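Local coordinates for RNA-dependent RNA Polymerase (Bombyx mori cytoplasmic polyhedrosis virus, PDB 6TZ0), which catalyses RNA-templated RNA synthesis inside a double-stranded RNA virus, making plus-strand transcripts and, after core assembly, the complementary minus strands of the genome, at residues R449-Q453 and L492-L497; F498-M502 and R578-Y582. All coordinates share one frame; numbering follows the deposited sequence.

Contact 1 of 2, residues R449-Q453 and L492-L497; sequences RIVMQ and LDNDRL
Arg449 and Asn494 have the nearest CA atoms across this contact, where the opening turn of helix 449-455 faces the loop and first turn of helix 494-499. The site is a helix N-terminus within the central polymerase domain: Asp493 takes the N-cap position and accepts a weak bond from the backbone N of Arg496, while Leu492, just after strand 489-491, supplies a carbonyl. Two side chains running past each other in opposite directions carry the contact. With CG anti to its own carbonyl carbon (chi1 -69°) and an extended chain beyond, Arg449 carries its guanidinium across to the loop. There NH2 and, more weakly, NH1 both donate to Leu492 O. NH1 also donates to Asn494 OD1 at 2.9 Å, with the oxygen in the guanidinium plane but the donor well above the amide carbonyl plane. Bonds to two different acceptors would limit how far the guanidinium can turn, and Leu497 CD2 lies over one of its faces, toward the rim. Outside the pair, Leu421 and Leu430 also touch Arg449. Met452 CG packs beside the amide nitrogen of Asn494. Asn494 answers Arg449 in the reverse direction: its ND2 donates to Arg449 O at 3.1 Å, on a lone pair in the carbonyl plane, although this oxygen already accepts the helical bond from Gln453 N.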
ATOM      1  N   ARG A 449       8.266  -5.172 -10.316  1.00 42.83           N
ATOM      2  CA  ARG A 449       8.077  -3.987 -11.138  1.00 42.83           C
ATOM      3  C   ARG A 449       9.355  -3.591 -11.859  1.00 42.83           C
ATOM      4  O   ARG A 449       9.293  -2.957 -12.914  1.00 42.83           O
ATOM      5  CB  ARG A 449       7.570  -2.836 -10.280  1.00 42.83           C
ATOM      6  CG  ARG A 449       6.169  -3.049  -9.785  1.00 42.83           C
ATOM      7  CD  ARG A 449       5.645  -1.836  -9.068  1.00 42.83           C
ATOM      8  NE  ARG A 449       4.280  -2.053  -8.608  1.00 42.83           N
ATOM      9  CZ  ARG A 449       3.202  -1.824  -9.346  1.00 42.83           C
ATOM     10  NH1 ARG A 449       3.324  -1.367 -10.580  1.00 42.83           N
ATOM     11  NH2 ARG A 449       1.998  -2.046  -8.850  1.00 42.83           N
ATOM     12  N   ILE A 450      10.512  -3.981 -11.333  1.00 43.09           N
ATOM     13  CA  ILE A 450      11.753  -3.532 -11.948  1.00 43.09           C
ATOM     14  C   ILE A 450      12.109  -4.386 -13.172  1.00 43.09           C
ATOM     15  O   ILE A 450      12.670  -3.869 -14.142  1.00 43.09           O
ATOM     16  CB  ILE A 450      12.873  -3.480 -10.890  1.00 43.09           C
ATOM     17  CG1 ILE A 450      14.055  -2.660 -11.397  1.00 43.09           C
ATOM     18  CG2 ILE A 450      13.304  -4.858 -10.430  1.00 43.09           C
ATOM     19  CD1 ILE A 450      13.726  -1.197 -11.589  1.00 43.09           C
ATOM     20  N   VAL A 451      11.726  -5.663 -13.201  1.00 45.24           N
ATOM     21  CA  VAL A 451      11.916  -6.457 -14.412  1.00 45.24           C
ATOM     22  C   VAL A 451      10.897  -6.058 -15.472  1.00 45.24           C
ATOM     23  O   VAL A 451      11.217  -5.987 -16.663  1.00 45.24           O
ATOM     24  CB  VAL A 451      11.861  -7.961 -14.070  1.00 45.24           C
ATOM     25  CG1 VAL A 451      11.848  -8.827 -15.310  1.00 45.24           C
ATOM     26  CG2 VAL A 451      13.062  -8.330 -13.242  1.00 45.24           C
ATOM     27  N   MET A 452       9.677  -5.739 -15.041  1.00 43.49           N
ATOM     28  CA  MET A 452       8.658  -5.185 -15.930  1.00 43.49           C
ATOM     29  C   MET A 452       9.104  -3.861 -16.540  1.00 43.49           C
ATOM     30  O   MET A 452       8.835  -3.588 -17.714  1.00 43.49           O
ATOM     31  CB  MET A 452       7.360  -5.024 -15.142  1.00 43.49           C
ATOM     32  CG  MET A 452       6.196  -4.320 -15.816  1.00 43.49           C
ATOM     33  SD  MET A 452       5.364  -5.089 -17.202  1.00 43.49           S
ATOM     34  CE  MET A 452       4.464  -3.681 -17.844  1.00 43.49           C
ATOM     35  N   GLN A 453       9.811  -3.040 -15.768  1.00 40.86           N
ATOM     36  CA  GLN A 453      10.316  -1.780 -16.299  1.00 40.86           C
ATOM     37  C   GLN A 453      11.519  -2.004 -17.208  1.00 40.86           C
ATOM     38  O   GLN A 453      11.706  -1.277 -18.188  1.00 40.86           O
ATOM     39  CB  GLN A 453      10.655  -0.840 -15.140  1.00 40.86           C
ATOM     40  CG  GLN A 453      11.160   0.524 -15.554  1.00 40.86           C
ATOM     41  CD  GLN A 453      10.140   1.314 -16.329  1.00 40.86           C
ATOM     42  OE1 GLN A 453       8.970   1.364 -15.970  1.00 40.86           O
ATOM     43  NE2 GLN A 453      10.577   1.927 -17.413  1.00 40.86           N
ATOM     44  N   LEU A 492      -2.002  -2.068  -9.384  1.00 40.31           N
ATOM     45  CA  LEU A 492      -2.045  -1.518 -10.726  1.00 40.31           C
ATOM     46  C   LEU A 492      -0.654  -1.530 -11.335  1.00 40.31           C
ATOM     47  O   LEU A 492       0.353  -1.588 -10.630  1.00 40.31           O
ATOM     48  CB  LEU A 492      -2.670  -0.117 -10.703  1.00 40.31           C
ATOM     49  CG  LEU A 492      -2.304   0.807  -9.536  1.00 40.31           C
ATOM     50  CD1 LEU A 492      -1.041   1.578  -9.753  1.00 40.31           C
ATOM     51  CD2 LEU A 492      -3.449   1.757  -9.257  1.00 40.31           C
ATOM     52  N   ASP A 493      -0.613  -1.493 -12.666  1.00 38.76           N
ATOM     53  CA  ASP A 493       0.620  -1.679 -13.415  1.00 38.76           C
ATOM     54  C   ASP A 493       1.527  -0.459 -13.284  1.00 38.76           C
ATOM     55  O   ASP A 493       1.172   0.546 -12.667  1.00 38.76           O
ATOM     56  CB  ASP A 493       0.308  -1.992 -14.876  1.00 38.76           C
ATOM     57  CG  ASP A 493      -0.582  -0.949 -15.527  1.00 38.76           C
ATOM     58  OD1 ASP A 493      -1.083  -0.051 -14.823  1.00 38.76           O
ATOM     59  OD2 ASP A 493      -0.780  -1.026 -16.756  1.00 38.76           O
ATOM     60  N   ASN A 494       2.714  -0.544 -13.894  1.00 36.45           N
ATOM     61  CA  ASN A 494       3.722   0.498 -13.730  1.00 36.45           C
ATOM     62  C   ASN A 494       3.327   1.832 -14.341  1.00 36.45           C
ATOM     63  O   ASN A 494       3.853   2.864 -13.922  1.00 36.45           O
ATOM     64  CB  ASN A 494       5.059   0.080 -14.328  1.00 36.45           C
ATOM     65  CG  ASN A 494       5.815  -0.856 -13.447  1.00 36.45           C
ATOM     66  OD1 ASN A 494       5.630  -0.857 -12.237  1.00 36.45           O
ATOM     67  ND2 ASN A 494       6.759  -1.572 -14.022  1.00 36.45           N
ATOM     68  N   ASP A 495       2.404   1.850 -15.290  1.00 34.89           N
ATOM     69  CA  ASP A 495       2.098   3.107 -15.950  1.00 34.89           C
ATOM     70  C   ASP A 495       0.972   3.870 -15.267  1.00 34.89           C
ATOM     71  O   ASP A 495       1.034   5.103 -15.178  1.00 34.89           O
ATOM     72  CB  ASP A 495       1.763   2.837 -17.406  1.00 34.89           C
ATOM     73  CG  ASP A 495       2.885   2.148 -18.133  1.00 34.89           C
ATOM     74  OD1 ASP A 495       4.059   2.410 -17.801  1.00 34.89           O
ATOM     75  OD2 ASP A 495       2.591   1.311 -19.011  1.00 34.89           O
ATOM     76  N   ARG A 496      -0.046   3.170 -14.756  1.00 35.09           N
ATOM     77  CA  ARG A 496      -0.967   3.811 -13.826  1.00 35.09           C
ATOM     78  C   ARG A 496      -0.270   4.210 -12.539  1.00 35.09           C
ATOM     79  O   ARG A 496      -0.660   5.196 -11.909  1.00 35.09           O
ATOM     80  CB  ARG A 496      -2.143   2.900 -13.498  1.00 35.09           C
ATOM     81  CG  ARG A 496      -3.163   2.745 -14.582  1.00 35.09           C
ATOM     82  CD  ARG A 496      -4.287   1.890 -14.045  1.00 35.09           C
ATOM     83  NE  ARG A 496      -5.321   1.591 -15.026  1.00 35.09           N
ATOM     84  CZ  ARG A 496      -6.393   2.347 -15.224  1.00 35.09           C
ATOM     85  NH1 ARG A 496      -6.564   3.456 -14.519  1.00 35.09           N
ATOM     86  NH2 ARG A 496      -7.293   1.994 -16.129  1.00 35.09           N
ATOM     87  N   LEU A 497       0.753   3.459 -12.132  1.00 33.46           N
ATOM     88  CA  LEU A 497       1.565   3.879 -10.999  1.00 33.46           C
ATOM     89  C   LEU A 497       2.402   5.094 -11.361  1.00 33.46           C
ATOM     90  O   LEU A 497       2.700   5.932 -10.507  1.00 33.46           O
ATOM     91  CB  LEU A 497       2.449   2.721 -10.543  1.00 33.46           C
ATOM     92  CG  LEU A 497       3.186   2.880  -9.219  1.00 33.46           C
ATOM     93  CD1 LEU A 497       2.193   2.964  -8.089  1.00 33.46           C
ATOM     94  CD2 LEU A 497       4.161   1.752  -8.992  1.00 33.46           C
TER

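Contact 2 of 2, residues F498-M502 and R578-Y582; sequences FLSFM and RFGPY
Phe579, from the irregular loop between helix 557-573 and strand 585-591, reaches the break between helix 494-499 and helix 501-508, and the contact is wholly apolar, with no hydrogen bond from one segment to the other. The aromatic part of the contact is the pairing of Phe498 with Phe579. The two side chains arrive from opposite directions and their rings lie almost parallel, at 8°, with centroids 4.7 Å apart. They are slid so far that they barely overlap, and the closest touch is Phe498 CZ to Phe579 CE2 at 3.5 Å, toward the rim of the Phe579 ring. Phe501 takes another approach: its CD2 and Phe579 CE1 meet edge against edge at 4.1 Å.

The opposite face of Phe579 belongs to Met502. Bends at chi2 and chi3 (60° and 76°) fold the thioether back, bringing the methyl CE over the ring as a CH-pi contact, 4.0 Å from its centroid, while SD stands farther above the same face in a Met-aromatic contact. Phe579 is therefore held between a ring and a methyl group, with Phe501 at its edge.

Van der Waals contacts of Gly580 and Pro581 complete the set. Gly580 CA lies 3.6 Å from Phe498 CZ, at the edge of that ring, and Pro581 CD rests more loosely against Phe498 CE2.

Around this cluster, helix 413-422 sends Trp417 edge-to-face against both Phe498 and Phe501, and Arg465 of helix 464-469 makes a cation-pi contact with Phe498. Helix 604-614 touches Met502 through Cys609 and Phe579 through Ala608, so that three helices border the place where the loop meets the break before the chain enters strand 585-591.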
ATOM      1  N   PHE A 498       2.781   5.208 -12.632  1.00 29.99           N
ATOM      2  CA  PHE A 498       3.576   6.336 -13.090  1.00 29.99           C
ATOM      3  C   PHE A 498       2.749   7.608 -13.180  1.00 29.99           C
ATOM      4  O   PHE A 498       3.288   8.702 -12.999  1.00 29.99           O
ATOM      5  CB  PHE A 498       4.194   6.001 -14.443  1.00 29.99           C
ATOM      6  CG  PHE A 498       5.099   7.061 -14.981  1.00 29.99           C
ATOM      7  CD1 PHE A 498       6.380   7.206 -14.488  1.00 29.99           C
ATOM      8  CD2 PHE A 498       4.668   7.913 -15.985  1.00 29.99           C
ATOM      9  CE1 PHE A 498       7.218   8.172 -14.982  1.00 29.99           C
ATOM     10  CE2 PHE A 498       5.502   8.885 -16.480  1.00 29.99           C
ATOM     11  CZ  PHE A 498       6.778   9.013 -15.978  1.00 29.99           C
ATOM     12  N   LEU A 499       1.452   7.491 -13.472  1.00 29.90           N
ATOM     13  CA  LEU A 499       0.607   8.681 -13.530  1.00 29.90           C
ATOM     14  C   LEU A 499       0.403   9.301 -12.155  1.00 29.90           C
ATOM     15  O   LEU A 499       0.229  10.518 -12.039  1.00 29.90           O
ATOM     16  CB  LEU A 499      -0.744   8.358 -14.158  1.00 29.90           C
ATOM     17  CG  LEU A 499      -0.737   8.172 -15.665  1.00 29.90           C
ATOM     18  CD1 LEU A 499      -2.127   7.794 -16.134  1.00 29.90           C
ATOM     19  CD2 LEU A 499      -0.268   9.458 -16.318  1.00 29.90           C
ATOM     20  N   SER A 500       0.419   8.492 -11.107  1.00 29.88           N
ATOM     21  CA  SER A 500       0.254   9.010  -9.761  1.00 29.88           C
ATOM     22  C   SER A 500       1.572   9.359  -9.088  1.00 29.88           C
ATOM     23  O   SER A 500       1.589   9.559  -7.871  1.00 29.88           O
ATOM     24  CB  SER A 500      -0.500   7.994  -8.910  1.00 29.88           C
ATOM     25  OG  SER A 500       0.250   6.805  -8.762  1.00 29.88           O
ATOM     26  N   PHE A 501       2.669   9.447  -9.836  1.00 28.29           N
ATOM     27  CA  PHE A 501       3.961   9.623  -9.189  1.00 28.29           C
ATOM     28  C   PHE A 501       4.279  11.094  -8.954  1.00 28.29           C
ATOM     29  O   PHE A 501       4.810  11.454  -7.899  1.00 28.29           O
ATOM     30  CB  PHE A 501       5.056   8.953 -10.008  1.00 28.29           C
ATOM     31  CG  PHE A 501       6.393   8.991  -9.351  1.00 28.29           C
ATOM     32  CD1 PHE A 501       6.634   8.233  -8.221  1.00 28.29           C
ATOM     33  CD2 PHE A 501       7.414   9.766  -9.868  1.00 28.29           C
ATOM     34  CE1 PHE A 501       7.861   8.260  -7.609  1.00 28.29           C
ATOM     35  CE2 PHE A 501       8.639   9.797  -9.258  1.00 28.29           C
ATOM     36  CZ  PHE A 501       8.865   9.042  -8.128  1.00 28.29           C
ATOM     37  N   MET A 502       3.977  11.954  -9.920  1.00 27.41           N
ATOM     38  CA  MET A 502       4.203  13.383  -9.722  1.00 27.41           C
ATOM     39  C   MET A 502       3.237  14.044  -8.730  1.00 27.41           C
ATOM     40  O   MET A 502       3.697  14.937  -7.996  1.00 27.41           O
ATOM     41  CB  MET A 502       4.215  14.089 -11.088  1.00 27.41           C
ATOM     42  CG  MET A 502       4.583  15.568 -11.051  1.00 27.41           C
ATOM     43  SD  MET A 502       6.210  15.941 -10.382  1.00 27.41           S
ATOM     44  CE  MET A 502       7.256  15.481 -11.750  1.00 27.41           C
ATOM     45  N   ARG A 578      10.978  17.406 -19.207  1.00 26.02           N
ATOM     46  CA  ARG A 578      11.372  16.006 -19.386  1.00 26.02           C
ATOM     47  C   ARG A 578      11.048  15.162 -18.149  1.00 26.02           C
ATOM     48  O   ARG A 578      11.931  14.727 -17.413  1.00 26.02           O
ATOM     49  CB  ARG A 578      12.862  15.882 -19.745  1.00 26.02           C
ATOM     50  CG  ARG A 578      13.201  15.991 -21.214  1.00 26.02           C
ATOM     51  CD  ARG A 578      13.078  17.399 -21.704  1.00 26.02           C
ATOM     52  NE  ARG A 578      13.623  17.589 -23.031  1.00 26.02           N
ATOM     53  CZ  ARG A 578      13.505  18.723 -23.704  1.00 26.02           C
ATOM     54  NH1 ARG A 578      14.035  18.834 -24.902  1.00 26.02           N
ATOM     55  NH2 ARG A 578      12.849  19.742 -23.175  1.00 26.02           N
ATOM     56  N   PHE A 579       9.753  14.974 -17.906  1.00 25.63           N
ATOM     57  CA  PHE A 579       9.379  14.042 -16.847  1.00 25.63           C
ATOM     58  C   PHE A 579       9.233  12.613 -17.356  1.00 25.63           C
ATOM     59  O   PHE A 579       9.990  11.731 -16.953  1.00 25.63           O
ATOM     60  CB  PHE A 579       8.103  14.501 -16.136  1.00 25.63           C
ATOM     61  CG  PHE A 579       7.519  13.463 -15.223  1.00 25.63           C
ATOM     62  CD1 PHE A 579       8.235  12.976 -14.145  1.00 25.63           C
ATOM     63  CD2 PHE A 579       6.229  13.009 -15.420  1.00 25.63           C
ATOM     64  CE1 PHE A 579       7.688  12.021 -13.311  1.00 25.63           C
ATOM     65  CE2 PHE A 579       5.679  12.065 -14.585  1.00 25.63           C
ATOM     66  CZ  PHE A 579       6.407  11.573 -13.529  1.00 25.63           C
ATOM     67  N   GLY A 580       8.279  12.354 -18.226  1.00 25.04           N
ATOM     68  CA  GLY A 580       8.107  11.002 -18.694  1.00 25.04           C
ATOM     69  C   GLY A 580       8.322  10.895 -20.180  1.00 25.04           C
ATOM     70  O   GLY A 580       9.442  10.966 -20.686  1.00 25.04           O
ATOM     71  N   PRO A 581       7.228  10.685 -20.909  1.00 23.22           N
ATOM     72  CA  PRO A 581       7.216  10.982 -22.339  1.00 23.22           C
ATOM     73  C   PRO A 581       6.939  12.441 -22.646  1.00 23.22           C
ATOM     74  O   PRO A 581       6.804  12.796 -23.821  1.00 23.22           O
ATOM     75  CB  PRO A 581       6.082  10.093 -22.849  1.00 23.22           C
ATOM     76  CG  PRO A 581       5.167   9.978 -21.705  1.00 23.22           C
ATOM     77  CD  PRO A 581       6.012   9.979 -20.480  1.00 23.22           C
ATOM     78  N   TYR A 582       6.857  13.285 -21.625  1.00 22.59           N
ATOM     79  CA  TYR A 582       6.441  14.668 -21.755  1.00 22.59           C
ATOM     80  C   TYR A 582       7.650  15.582 -21.771  1.00 22.59           C
ATOM     81  O   TYR A 582       8.699  15.265 -21.213  1.00 22.59           O
ATOM     82  CB  TYR A 582       5.521  15.063 -20.606  1.00 22.59           C
ATOM     83  CG  TYR A 582       4.290  14.214 -20.523  1.00 22.59           C
ATOM     84  CD1 TYR A 582       3.243  14.398 -21.404  1.00 22.59           C
ATOM     85  CD2 TYR A 582       4.174  13.233 -19.554  1.00 22.59           C
ATOM     86  CE1 TYR A 582       2.119  13.624 -21.330  1.00 22.59           C
ATOM     87  CE2 TYR A 582       3.054  12.452 -19.472  1.00 22.59           C
ATOM     88  CZ  TYR A 582       2.028  12.653 -20.363  1.00 22.59           C
ATOM     89  OH  TYR A 582       0.906  11.877 -20.287  1.00 22.59           O
TER

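Overall arrangement
One short helix, 494-499, serves both contacts and illustrates how a single element can be anchored by different chemistry at its two ends. Contact 1 fastens its start through polar groups, and contact 2 packs its end, and the beginning of helix 501-508, through aromatic and thioether groups. Their centres lie 13 Å apart, and the segments 492-497 and 498-502 follow one another directly in sequence. Helix 413-422 links the surroundings, since its Trp417 touches Gln453 in contact 1 and the same tryptophan reaches the aromatic cluster of contact 2. Both contacts belong to the central polymerase domain but lie away from the magnesium-binding Asp547 and Asp680 and the UTP-binding Arg485.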